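Local coordinates for putative 2OG-Fe(II) oxygenase family protein (Caulobacter crescentus CB15, PDB 3OOX) that probably acts as an iron(II)- and 2-oxoglutarate-dependent oxygenase, as in relatives that form ethene from 2-oxoglutarate and oxidise L-arginine, at residues K56-L61 with V119-I124; H109-H114 with A272-I277; T151-E156 with K278-C283; G206-L211 with H248-P253. All blocks are in the same frame, centred on the assembly; numbering follows the deposited sequence.

Interaction 1 (K56-L61 with V119-I124); sequences KAFFAL and VWPAEI. With EDO (1,2-ethanediol), chain L.
Ile124 and Leu61 run past each other in opposite directions and carry the largest share of the buried surface. CD1 of Ile124 lies 3.9 Å from CD1 of Leu61 and almost as near to its CG and CD2, so one methyl is met by the whole fork of the leucine. The same CD1 stands 4.0 Å from CB of Ala57. With CG1 of Ile124 anti to its carbonyl carbon (chi1 -49°), the ethyl branch is carried onto the helix, where CG1 comes within 3.9 Å of CA of Phe58. The close-packed side continues where the Phe58 and Pro121 side chains cross at about a right angle, Phe58 CD1 3.7 Å from Pro121 CB, while Trp99 makes an edge-to-face pair with the Phe58 ring. An alanine in place of Leu61 is likely to leave a gap beside Ile124 CD1 and let the isoleucine tip turn more freely. In fold terms, a type I turn from Pro121 to Ile124, closed by Ile124 N to Pro121 O at 3.1 Å, packs against the C-terminal part of helix 45-59 and the residues that follow, just ahead of helix 127-152. No hydrogen bond crosses between the two segments, and the outer side is looser and more polar. Glu123 adds only its CB, 4.0 Å from Leu61 CD1; its chain bends so that the carboxylate is bound by Tyr69 and Gln68 instead. Farther out, a 1,2-ethanediol, probably from the crystallisation liquor, donates from O2 to Ile124 O at 3.0 Å and is also bonded to the backbone N of Lys128.

Interaction 2 (H109-H114 with A272-I277); sequences HRFRAH and ASDYEI
Phe111 presents one ring face to Ser273 and an edge to Asp274. Ser273 comes over that face, its CB 4.1 Å from the ring centroid and close to the normal, a CH-pi contact; CE1 of His109 stands over the opposite face, toward its rim. Asp274 sits at the edge, its carboxylate turned 83° from the ring plane, with OD1 3.4 Å from Phe111 CZ. Ala272 CB also lies near the ring plane at the edge. A serine in place of Phe111 would probably leave Ser273 CB without the ring face it packs on and the Asp274 carboxylate without its edge partner. Arg110 grips the same carboxylate side-on: NE and NH2 both bond OD2 of Asp274, at 3.1 and 3.0 Å, from the same face of the carboxylate. The two planes are 35° apart, so the bridge is canted. Arg110 begins with CG between its backbone N and carbonyl carbon (chi1 68°) and then runs extended to this grip. The edge of the His114 ring meets Ser273 in a short, nearly straight hydrogen bond, NE2 to OG at 2.6 Å. The contact thus joins the loop ahead of helix 127-152 to the type I turn of Ala272 to Tyr275. Its chemistry implies a mixed interface, an aromatic ring accompanied by a histidine-serine hydrogen bond and a salt bridge; the guanidinium, and to a lesser degree the Phe111 ring edge, would be expected to favour an ionised Asp274.

Interaction 3 (T151-E156 with K278-C283); sequences TYLKLE and KTLQNC. With EDO (1,2-ethanediol), chain H.
Leu280 reaches across to two leucines of the helix-end segment: its CD1 lies 3.9 Å from CD1 of Leu155 and 4.2 Å from CD1 of Leu153. The Leu280 and Leu155 chains meet at a slant, and together the three form the apolar half of the contact. Going on along the chain, Gln281 begins a short 3-10 segment, and its backbone N gives a nearly linear bond of 2.9 Å to O1 of a 1,2-ethanediol, probably from the crystallisation liquor. The neighbouring N of Asn282 holds the other hydroxyl, O2, at 3.2 Å, while the carbon C2 of the diol rests near CD2 of both Leu155 and Leu280.

Asn282 supplies the hydrogen bond between the segments. Its CG stands between backbone N and carbonyl carbon (chi1 70°), which swings the amide toward the helix end, and ND2 donates to Leu153 O at 2.9 Å. The bond lies nearly along the C=O axis, but the acceptor sits 29° out of the amide plane and the hydrogen bond is bent at the N-H. ND2 also passes 4.0 Å from Leu155 CD2. At Cys283 the backbone N closes the turn on Leu280 O, and its carbonyl is taken by Asn240.

The accepting carbonyl, of Leu153, lies just past helix 127-152, where Lys154 takes positive phi in a Schellman motif. Carbonyls at a helix end commonly lack helical partners; the amide of Asn282 supplies one here and probably offsets some of the negative pole of the helix end.

Interaction 4 (G206-L211 with H248-P253); sequences GGLEVL and HRVVNP
The edge of the Arg249 guanidinium is turned to Glu209, whose OE1 takes both NE, at 2.9 Å, and NH2, at 2.8 Å. The bond from NH2 uses the syn lone pair of OE1; NE comes in on the anti side, 30° out of the carboxylate plane. Carboxylate and guanidinium are canted 33° to each other, both chains extended side by side. Trp217 adds a cation-pi contact to Arg249, and CG1 of Val251 packs 3.5 Å from OE1 of Glu209. The other flat group, the ring of His248, is on the opposite face of the sheet: Leu208 CD1 approaches it obliquely, His191 and Phe35 meet it edge-to-face, and Thr246 O binds its ND1.

Between these two faces runs an antiparallel pairing. Glu209 and Arg249 form a hydrogen-bonded pair, N to O in both directions at 2.9 Å, between non-hydrogen-bonded pairs Leu208 with Val250 and Val210 with His248. Beyond it Val251 N reaches Gly207 O at 2.9 Å. Gly207 has a positive phi (78°), and a side chain there would run into Val251 O. A water donates to Gly206 O and Val251 O, bridging the two chains just past the paired residues.

His248 with His191 and Asp193 is consistent with the HxD...H facial triad that holds iron in this superfamily. The two strands are the inner pair of the four-stranded sheet, with 188-191 beyond 248-250 and 217-219 beyond 208-211, and Leu208 and His248 face Val228 and Asn230 on strand 227-231 of the larger sheet, as in a double-stranded beta-helix.

From the N terminus, interaction 1 opens on helix 45-59 and closes when the loop ahead of helix 127-152 returns to it. Before it closes at 119-124, interaction 2 has already opened in that loop at 109-114, so the two cross; their nearest atoms stay about 10 Å apart. Interaction 3 opens next, at the end of helix 127-152, and closes at 278-283, directly after the closing segment of interaction 2, again a crossing. Interaction 4 begins and ends within the spans of both 2 and 3, and pairs strands of the four-stranded sheet. Interactions 1 to 3 thus tie helix 45-59, the loop ahead of helix 127-152 and the end of that helix to one another or to the chain beyond strand 262-269.

Interaction 1 (K56-L61 with V119-I124)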
# COMPACT_ATOMS: atom_id res chain seq x y z
N LYS A 56 -8.41 0.68 -16.05
CA LYS A 56 -7.93 1.01 -17.39
C LYS A 56 -9.01 1.75 -18.19
O LYS A 56 -8.73 2.73 -18.88
CB LYS A 56 -7.48 -0.24 -18.15
CG LYS A 56 -6.25 -0.96 -17.59
CD LYS A 56 -5.95 -2.25 -18.34
CE LYS A 56 -4.59 -2.82 -17.93
NZ LYS A 56 -4.37 -4.17 -18.54
N ALA A 57 -10.25 1.30 -18.07
CA ALA A 57 -11.36 1.93 -18.77
C ALA A 57 -11.61 3.35 -18.26
O ALA A 57 -11.81 4.28 -19.04
CB ALA A 57 -12.65 1.06 -18.61
N PHE A 58 -11.54 3.52 -16.94
CA PHE A 58 -11.69 4.86 -16.38
C PHE A 58 -10.62 5.84 -16.92
O PHE A 58 -10.94 6.96 -17.34
CB PHE A 58 -11.64 4.87 -14.84
CG PHE A 58 -11.58 6.28 -14.31
CD1 PHE A 58 -12.72 7.05 -14.25
CD2 PHE A 58 -10.37 6.86 -13.96
CE1 PHE A 58 -12.69 8.35 -13.83
CE2 PHE A 58 -10.33 8.18 -13.56
CZ PHE A 58 -11.47 8.93 -13.50
N PHE A 59 -9.36 5.41 -16.87
CA PHE A 59 -8.26 6.29 -17.27
C PHE A 59 -8.25 6.57 -18.77
O PHE A 59 -7.70 7.58 -19.22
CB PHE A 59 -6.90 5.73 -16.83
CG PHE A 59 -6.67 5.78 -15.33
CD1 PHE A 59 -6.78 6.98 -14.65
CD2 PHE A 59 -6.35 4.63 -14.63
CE1 PHE A 59 -6.57 7.05 -13.27
CE2 PHE A 59 -6.13 4.69 -13.25
CZ PHE A 59 -6.27 5.90 -12.58
N ALA A 60 -8.89 5.69 -19.55
CA ALA A 60 -9.08 5.91 -21.00
C ALA A 60 -10.18 6.92 -21.36
O ALA A 60 -10.29 7.33 -22.53
CB ALA A 60 -9.35 4.57 -21.69
N LEU A 61 -10.99 7.34 -20.38
CA LEU A 61 -12.02 8.35 -20.61
C LEU A 61 -11.40 9.70 -20.98
O LEU A 61 -10.23 9.94 -20.66
CB LEU A 61 -12.89 8.54 -19.39
CG LEU A 61 -13.82 7.40 -18.97
CD1 LEU A 61 -14.39 7.62 -17.57
CD2 LEU A 61 -14.94 7.24 -20.00
N VAL A 119 -16.54 8.84 -4.18
CA VAL A 119 -17.24 9.20 -5.39
C VAL A 119 -17.00 8.06 -6.38
O VAL A 119 -16.12 7.22 -6.17
CB VAL A 119 -16.77 10.57 -5.95
CG1 VAL A 119 -17.10 11.69 -4.95
CG2 VAL A 119 -15.23 10.55 -6.31
N TRP A 120 -17.81 8.01 -7.44
CA TRP A 120 -17.78 6.92 -8.41
C TRP A 120 -18.01 7.43 -9.82
O TRP A 120 -18.79 8.37 -10.01
CB TRP A 120 -18.83 5.84 -8.09
CG TRP A 120 -18.74 5.30 -6.73
CD1 TRP A 120 -19.53 5.63 -5.66
CD2 TRP A 120 -17.77 4.38 -6.23
NE1 TRP A 120 -19.14 4.94 -4.53
CE2 TRP A 120 -18.07 4.15 -4.86
CE3 TRP A 120 -16.71 3.66 -6.82
CZ2 TRP A 120 -17.31 3.28 -4.07
CZ3 TRP A 120 -15.98 2.78 -6.01
CH2 TRP A 120 -16.30 2.60 -4.66
N PRO A 121 -17.32 6.84 -10.81
CA PRO A 121 -17.48 7.32 -12.19
C PRO A 121 -18.67 6.66 -12.90
O PRO A 121 -18.59 5.51 -13.27
CB PRO A 121 -16.17 6.91 -12.87
CG PRO A 121 -15.72 5.71 -12.11
CD PRO A 121 -16.29 5.79 -10.71
N ALA A 122 -19.74 7.42 -13.10
CA ALA A 122 -20.96 6.88 -13.74
C ALA A 122 -20.69 6.27 -15.12
O ALA A 122 -21.40 5.35 -15.55
CB ALA A 122 -21.99 7.98 -13.88
N GLU A 123 -19.68 6.77 -15.81
CA GLU A 123 -19.35 6.36 -17.17
C GLU A 123 -18.79 4.94 -17.31
O GLU A 123 -18.74 4.40 -18.43
CB GLU A 123 -18.39 7.36 -17.82
CG GLU A 123 -18.97 8.77 -17.98
CD GLU A 123 -18.87 9.68 -16.75
OE1 GLU A 123 -18.29 9.29 -15.70
OE2 GLU A 123 -19.37 10.82 -16.86
N ILE A 124 -18.35 4.36 -16.19
CA ILE A 124 -17.82 2.99 -16.15
C ILE A 124 -18.75 2.25 -15.19
O ILE A 124 -18.51 2.18 -13.98
CB ILE A 124 -16.35 2.92 -15.64
CG1 ILE A 124 -15.45 3.95 -16.35
CG2 ILE A 124 -15.79 1.48 -15.75
CD1 ILE A 124 -15.46 3.87 -17.87
C1 EDO L . -21.49 3.48 -10.62
O1 EDO L . -21.69 4.31 -9.48
C2 EDO L . -20.18 3.82 -11.29
O2 EDO L . -19.24 2.75 -11.15

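Interaction 2 (H109-H114 with A272-I277)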
# COMPACT_ATOMS: atom_id res chain seq x y z
N HIS A 109 -22.02 6.21 10.76
CA HIS A 109 -20.74 5.80 11.35
C HIS A 109 -20.01 7.01 11.99
O HIS A 109 -19.99 8.10 11.38
CB HIS A 109 -19.86 5.16 10.30
CG HIS A 109 -18.76 4.34 10.85
ND1 HIS A 109 -17.66 4.89 11.47
CD2 HIS A 109 -18.60 3.00 10.91
CE1 HIS A 109 -16.87 3.92 11.89
NE2 HIS A 109 -17.43 2.75 11.57
N ARG A 110 -19.39 6.78 13.13
CA ARG A 110 -18.70 7.81 13.91
C ARG A 110 -17.51 8.41 13.16
O ARG A 110 -17.08 9.51 13.49
CB ARG A 110 -18.21 7.27 15.25
CG ARG A 110 -17.10 6.25 15.16
CD ARG A 110 -16.93 5.43 16.46
NE ARG A 110 -15.77 4.59 16.45
CZ ARG A 110 -15.65 3.42 15.85
NH1 ARG A 110 -16.70 2.90 15.22
NH2 ARG A 110 -14.49 2.72 15.89
N PHE A 111 -16.95 7.68 12.18
CA PHE A 111 -15.79 8.19 11.43
C PHE A 111 -16.17 9.09 10.26
O PHE A 111 -15.29 9.69 9.63
CB PHE A 111 -14.89 7.06 10.88
CG PHE A 111 -14.20 6.22 11.92
CD1 PHE A 111 -14.06 6.60 13.26
CD2 PHE A 111 -13.63 5.03 11.50
CE1 PHE A 111 -13.38 5.78 14.13
CE2 PHE A 111 -12.96 4.22 12.34
CZ PHE A 111 -12.82 4.58 13.67
N ARG A 112 -17.47 9.23 9.95
CA ARG A 112 -17.85 10.02 8.81
C ARG A 112 -17.42 11.49 8.91
O ARG A 112 -17.18 12.13 7.89
CB ARG A 112 -19.35 9.93 8.57
CG ARG A 112 -19.76 8.59 7.99
CD ARG A 112 -21.29 8.45 7.80
NE ARG A 112 -21.45 7.46 6.77
CZ ARG A 112 -21.36 7.73 5.46
NH1 ARG A 112 -21.27 8.99 5.04
NH2 ARG A 112 -21.41 6.74 4.59
N ALA A 113 -17.31 12.02 10.12
CA ALA A 113 -16.89 13.42 10.28
C ALA A 113 -15.47 13.69 9.78
O ALA A 113 -15.15 14.84 9.45
CB ALA A 113 -17.02 13.84 11.73
N HIS A 114 -14.61 12.67 9.68
CA HIS A 114 -13.25 12.89 9.18
C HIS A 114 -12.86 11.99 8.01
O HIS A 114 -11.79 12.18 7.42
CB HIS A 114 -12.21 12.77 10.28
CG HIS A 114 -11.95 11.35 10.70
ND1 HIS A 114 -12.79 10.67 11.57
CD2 HIS A 114 -10.95 10.49 10.39
CE1 HIS A 114 -12.32 9.46 11.76
NE2 HIS A 114 -11.21 9.31 11.06
N ALA A 272 -7.69 1.57 12.36
CA ALA A 272 -8.82 2.38 12.78
C ALA A 272 -8.36 3.74 13.32
O ALA A 272 -7.40 3.83 14.08
CB ALA A 272 -9.59 1.62 13.86
N SER A 273 -9.07 4.78 12.92
CA SER A 273 -8.74 6.16 13.28
C SER A 273 -8.58 6.40 14.77
O SER A 273 -7.69 7.10 15.21
CB SER A 273 -9.81 7.10 12.76
OG SER A 273 -9.80 7.10 11.37
N ASP A 274 -9.46 5.77 15.55
CA ASP A 274 -9.44 5.86 16.99
C ASP A 274 -8.58 4.84 17.75
O ASP A 274 -8.63 4.78 19.00
CB ASP A 274 -10.89 5.88 17.54
CG ASP A 274 -11.71 4.64 17.17
OD1 ASP A 274 -11.15 3.73 16.53
OD2 ASP A 274 -12.91 4.55 17.61
N TYR A 275 -7.80 4.04 17.02
CA TYR A 275 -6.92 3.05 17.64
C TYR A 275 -5.74 3.79 18.26
O TYR A 275 -5.03 4.55 17.58
CB TYR A 275 -6.41 2.06 16.62
CG TYR A 275 -5.40 1.09 17.19
CD1 TYR A 275 -5.75 0.22 18.19
CD2 TYR A 275 -4.10 1.02 16.69
CE1 TYR A 275 -4.85 -0.67 18.71
CE2 TYR A 275 -3.20 0.12 17.19
CZ TYR A 275 -3.57 -0.73 18.20
OH TYR A 275 -2.65 -1.63 18.72
N GLU A 276 -5.53 3.59 19.57
CA GLU A 276 -4.39 4.17 20.25
C GLU A 276 -3.19 3.26 20.02
O GLU A 276 -3.16 2.05 20.37
CB GLU A 276 -4.64 4.32 21.76
CG GLU A 276 -3.40 4.82 22.48
CD GLU A 276 -3.58 5.00 23.99
OE1 GLU A 276 -3.55 3.99 24.70
OE2 GLU A 276 -3.73 6.14 24.44
N ILE A 277 -2.19 3.85 19.35
CA ILE A 277 -0.91 3.21 19.14
C ILE A 277 -0.07 3.44 20.38
O ILE A 277 0.37 4.56 20.66
CB ILE A 277 -0.17 3.76 17.86
CG1 ILE A 277 -1.06 3.64 16.62
CG2 ILE A 277 1.19 3.08 17.67
CD1 ILE A 277 -0.47 4.37 15.42

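Interaction 3 (T151-E156 with K278-C283)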
# COMPACT_ATOMS: atom_id res chain seq x y z
N THR A 151 1.66 -13.27 15.19
CA THR A 151 2.30 -14.49 15.69
C THR A 151 3.83 -14.35 15.72
O THR A 151 4.49 -14.78 16.67
CB THR A 151 1.83 -15.68 14.85
OG1 THR A 151 0.42 -15.87 15.09
CG2 THR A 151 2.60 -16.95 15.18
N TYR A 152 4.41 -13.72 14.70
CA TYR A 152 5.85 -13.50 14.66
C TYR A 152 6.32 -12.67 15.85
O TYR A 152 7.39 -12.95 16.46
CB TYR A 152 6.25 -12.83 13.35
CG TYR A 152 7.73 -12.57 13.22
CD1 TYR A 152 8.62 -13.60 12.95
CD2 TYR A 152 8.23 -11.27 13.38
CE1 TYR A 152 9.97 -13.36 12.82
CE2 TYR A 152 9.57 -11.02 13.24
CZ TYR A 152 10.45 -12.08 12.97
OH TYR A 152 11.80 -11.85 12.85
N LEU A 153 5.50 -11.68 16.21
CA LEU A 153 5.77 -10.78 17.32
C LEU A 153 5.40 -11.38 18.68
O LEU A 153 5.48 -10.70 19.69
CB LEU A 153 4.99 -9.47 17.12
CG LEU A 153 5.47 -8.60 15.95
CD1 LEU A 153 4.51 -7.43 15.74
CD2 LEU A 153 6.86 -8.07 16.20
N LYS A 154 4.98 -12.65 18.68
CA LYS A 154 4.61 -13.38 19.92
C LYS A 154 3.39 -12.77 20.59
O LYS A 154 3.26 -12.77 21.83
CB LYS A 154 5.81 -13.52 20.87
CG LYS A 154 7.03 -14.10 20.17
CD LYS A 154 8.23 -14.16 21.11
CE LYS A 154 9.43 -14.78 20.42
NZ LYS A 154 9.28 -16.28 20.31
N LEU A 155 2.49 -12.27 19.75
CA LEU A 155 1.19 -11.77 20.15
C LEU A 155 0.10 -12.82 19.87
O LEU A 155 0.33 -13.77 19.12
CB LEU A 155 0.84 -10.47 19.38
CG LEU A 155 1.85 -9.30 19.43
CD1 LEU A 155 1.38 -8.17 18.53
CD2 LEU A 155 2.09 -8.75 20.86
N GLU A 156 -1.08 -12.61 20.43
CA GLU A 156 -2.27 -13.36 20.02
C GLU A 156 -2.44 -13.28 18.50
O GLU A 156 -2.25 -12.21 17.92
CB GLU A 156 -3.53 -12.84 20.71
CG GLU A 156 -3.55 -13.11 22.19
CD GLU A 156 -3.62 -14.59 22.52
OE1 GLU A 156 -4.49 -15.28 21.95
OE2 GLU A 156 -2.80 -15.05 23.35
N LYS A 278 0.14 2.36 21.12
CA LYS A 278 0.91 2.35 22.35
C LYS A 278 1.95 1.23 22.24
O LYS A 278 1.63 0.09 21.89
CB LYS A 278 -0.01 2.17 23.56
CG LYS A 278 0.74 2.03 24.88
CD LYS A 278 -0.23 1.97 26.06
CE LYS A 278 0.53 1.95 27.38
NZ LYS A 278 1.39 0.72 27.52
N THR A 279 3.20 1.57 22.51
CA THR A 279 4.31 0.67 22.19
C THR A 279 4.10 -0.72 22.78
O THR A 279 3.77 -0.87 23.97
CB THR A 279 5.64 1.23 22.71
OG1 THR A 279 5.70 2.64 22.41
CG2 THR A 279 6.82 0.43 22.09
N LEU A 280 4.32 -1.75 21.95
CA LEU A 280 4.21 -3.12 22.44
C LEU A 280 5.29 -3.34 23.49
O LEU A 280 6.48 -3.12 23.26
CB LEU A 280 4.38 -4.12 21.30
CG LEU A 280 3.29 -4.09 20.20
CD1 LEU A 280 3.68 -5.02 19.08
CD2 LEU A 280 1.92 -4.46 20.76
N GLN A 281 4.87 -3.81 24.67
CA GLN A 281 5.83 -3.91 25.75
C GLN A 281 6.90 -4.95 25.47
O GLN A 281 8.03 -4.79 25.92
CB GLN A 281 5.15 -4.15 27.10
CG GLN A 281 4.65 -2.83 27.72
CD GLN A 281 5.80 -1.88 28.10
OE1 GLN A 281 6.78 -2.28 28.76
NE2 GLN A 281 5.69 -0.62 27.69
N ASN A 282 6.57 -5.99 24.70
CA ASN A 282 7.58 -6.98 24.35
C ASN A 282 8.58 -6.51 23.29
O ASN A 282 9.57 -7.20 23.02
CB ASN A 282 6.96 -8.35 24.02
CG ASN A 282 6.20 -8.37 22.73
OD1 ASN A 282 6.08 -7.35 22.04
ND2 ASN A 282 5.67 -9.55 22.38
N CYS A 283 8.34 -5.32 22.74
CA CYS A 283 9.31 -4.64 21.88
C CYS A 283 10.13 -3.57 22.60
O CYS A 283 10.94 -2.87 21.98
CB CYS A 283 8.61 -4.01 20.67
SG CYS A 283 7.80 -5.23 19.61
C1 EDO H . 1.40 -5.58 24.76
O1 EDO H . 2.10 -4.35 25.10
C2 EDO H . 2.20 -6.60 23.93
O2 EDO H . 3.49 -6.94 24.49

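Interaction 4 (G206-L211 with H248-P253)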
# COMPACT_ATOMS: atom_id res chain seq x y z
N GLY A 206 8.46 -4.73 -12.63
CA GLY A 206 7.99 -3.36 -12.42
C GLY A 206 9.01 -2.35 -11.95
O GLY A 206 8.65 -1.19 -11.78
N GLY A 207 10.24 -2.77 -11.68
CA GLY A 207 11.28 -1.83 -11.21
C GLY A 207 11.25 -1.39 -9.74
O GLY A 207 11.90 -0.40 -9.36
N LEU A 208 10.54 -2.13 -8.91
CA LEU A 208 10.49 -1.81 -7.48
C LEU A 208 11.82 -2.15 -6.82
O LEU A 208 12.39 -3.22 -7.06
CB LEU A 208 9.36 -2.58 -6.79
CG LEU A 208 9.19 -2.37 -5.28
CD1 LEU A 208 8.78 -0.93 -4.87
CD2 LEU A 208 8.15 -3.38 -4.77
N GLU A 209 12.33 -1.23 -6.01
CA GLU A 209 13.55 -1.45 -5.29
C GLU A 209 13.41 -0.97 -3.85
O GLU A 209 12.74 0.03 -3.60
CB GLU A 209 14.70 -0.72 -5.95
CG GLU A 209 14.92 -1.12 -7.41
CD GLU A 209 16.17 -0.54 -8.02
OE1 GLU A 209 16.66 0.51 -7.51
OE2 GLU A 209 16.67 -1.12 -9.04
N VAL A 210 14.05 -1.67 -2.91
CA VAL A 210 14.07 -1.27 -1.51
C VAL A 210 15.47 -0.85 -1.12
O VAL A 210 16.44 -1.50 -1.50
CB VAL A 210 13.58 -2.39 -0.56
CG1 VAL A 210 14.40 -3.69 -0.69
CG2 VAL A 210 13.51 -1.91 0.90
N LEU A 211 15.58 0.23 -0.34
CA LEU A 211 16.87 0.65 0.14
C LEU A 211 17.30 -0.21 1.33
O LEU A 211 16.63 -0.23 2.39
CB LEU A 211 16.82 2.13 0.54
CG LEU A 211 18.14 2.75 0.95
CD1 LEU A 211 19.08 2.84 -0.26
CD2 LEU A 211 17.89 4.14 1.53
N HIS A 248 11.62 2.94 -0.35
CA HIS A 248 11.59 2.24 -1.62
C HIS A 248 11.33 3.19 -2.79
O HIS A 248 10.93 4.33 -2.61
CB HIS A 248 10.53 1.12 -1.57
CG HIS A 248 9.18 1.53 -1.08
ND1 HIS A 248 8.89 1.71 0.26
CD2 HIS A 248 8.02 1.72 -1.74
CE1 HIS A 248 7.61 2.04 0.39
NE2 HIS A 248 7.06 2.02 -0.81
N ARG A 249 11.57 2.70 -4.00
CA ARG A 249 11.41 3.49 -5.20
C ARG A 249 11.05 2.58 -6.33
O ARG A 249 11.18 1.37 -6.21
CB ARG A 249 12.71 4.23 -5.55
CG ARG A 249 13.84 3.32 -6.01
CD ARG A 249 15.09 4.12 -6.28
NE ARG A 249 16.15 3.28 -6.84
CZ ARG A 249 17.31 3.73 -7.31
NH1 ARG A 249 17.58 5.03 -7.26
NH2 ARG A 249 18.19 2.87 -7.80
N VAL A 250 10.64 3.17 -7.44
CA VAL A 250 10.44 2.46 -8.67
C VAL A 250 11.28 3.10 -9.75
O VAL A 250 11.15 4.31 -10.02
CB VAL A 250 8.97 2.48 -9.10
CG1 VAL A 250 8.82 1.71 -10.39
CG2 VAL A 250 8.09 1.88 -7.99
N VAL A 251 12.17 2.31 -10.35
CA VAL A 251 13.04 2.83 -11.42
C VAL A 251 12.30 2.78 -12.76
O VAL A 251 11.32 2.04 -12.91
CB VAL A 251 14.38 2.09 -11.46
CG1 VAL A 251 15.06 2.22 -10.11
CG2 VAL A 251 14.20 0.62 -11.83
N ASN A 252 12.75 3.59 -13.72
CA ASN A 252 12.14 3.63 -15.05
C ASN A 252 12.32 2.28 -15.74
O ASN A 252 13.31 1.58 -15.50
CB ASN A 252 12.73 4.76 -15.89
N PRO A 253 11.35 1.90 -16.58
CA PRO A 253 11.52 0.64 -17.31
C PRO A 253 12.70 0.75 -18.28
O PRO A 253 13.15 1.86 -18.57
CB PRO A 253 10.18 0.47 -18.05
CG PRO A 253 9.62 1.86 -18.15
CD PRO A 253 10.10 2.60 -16.95
O HOH W 1 9.09 0.72 -13.89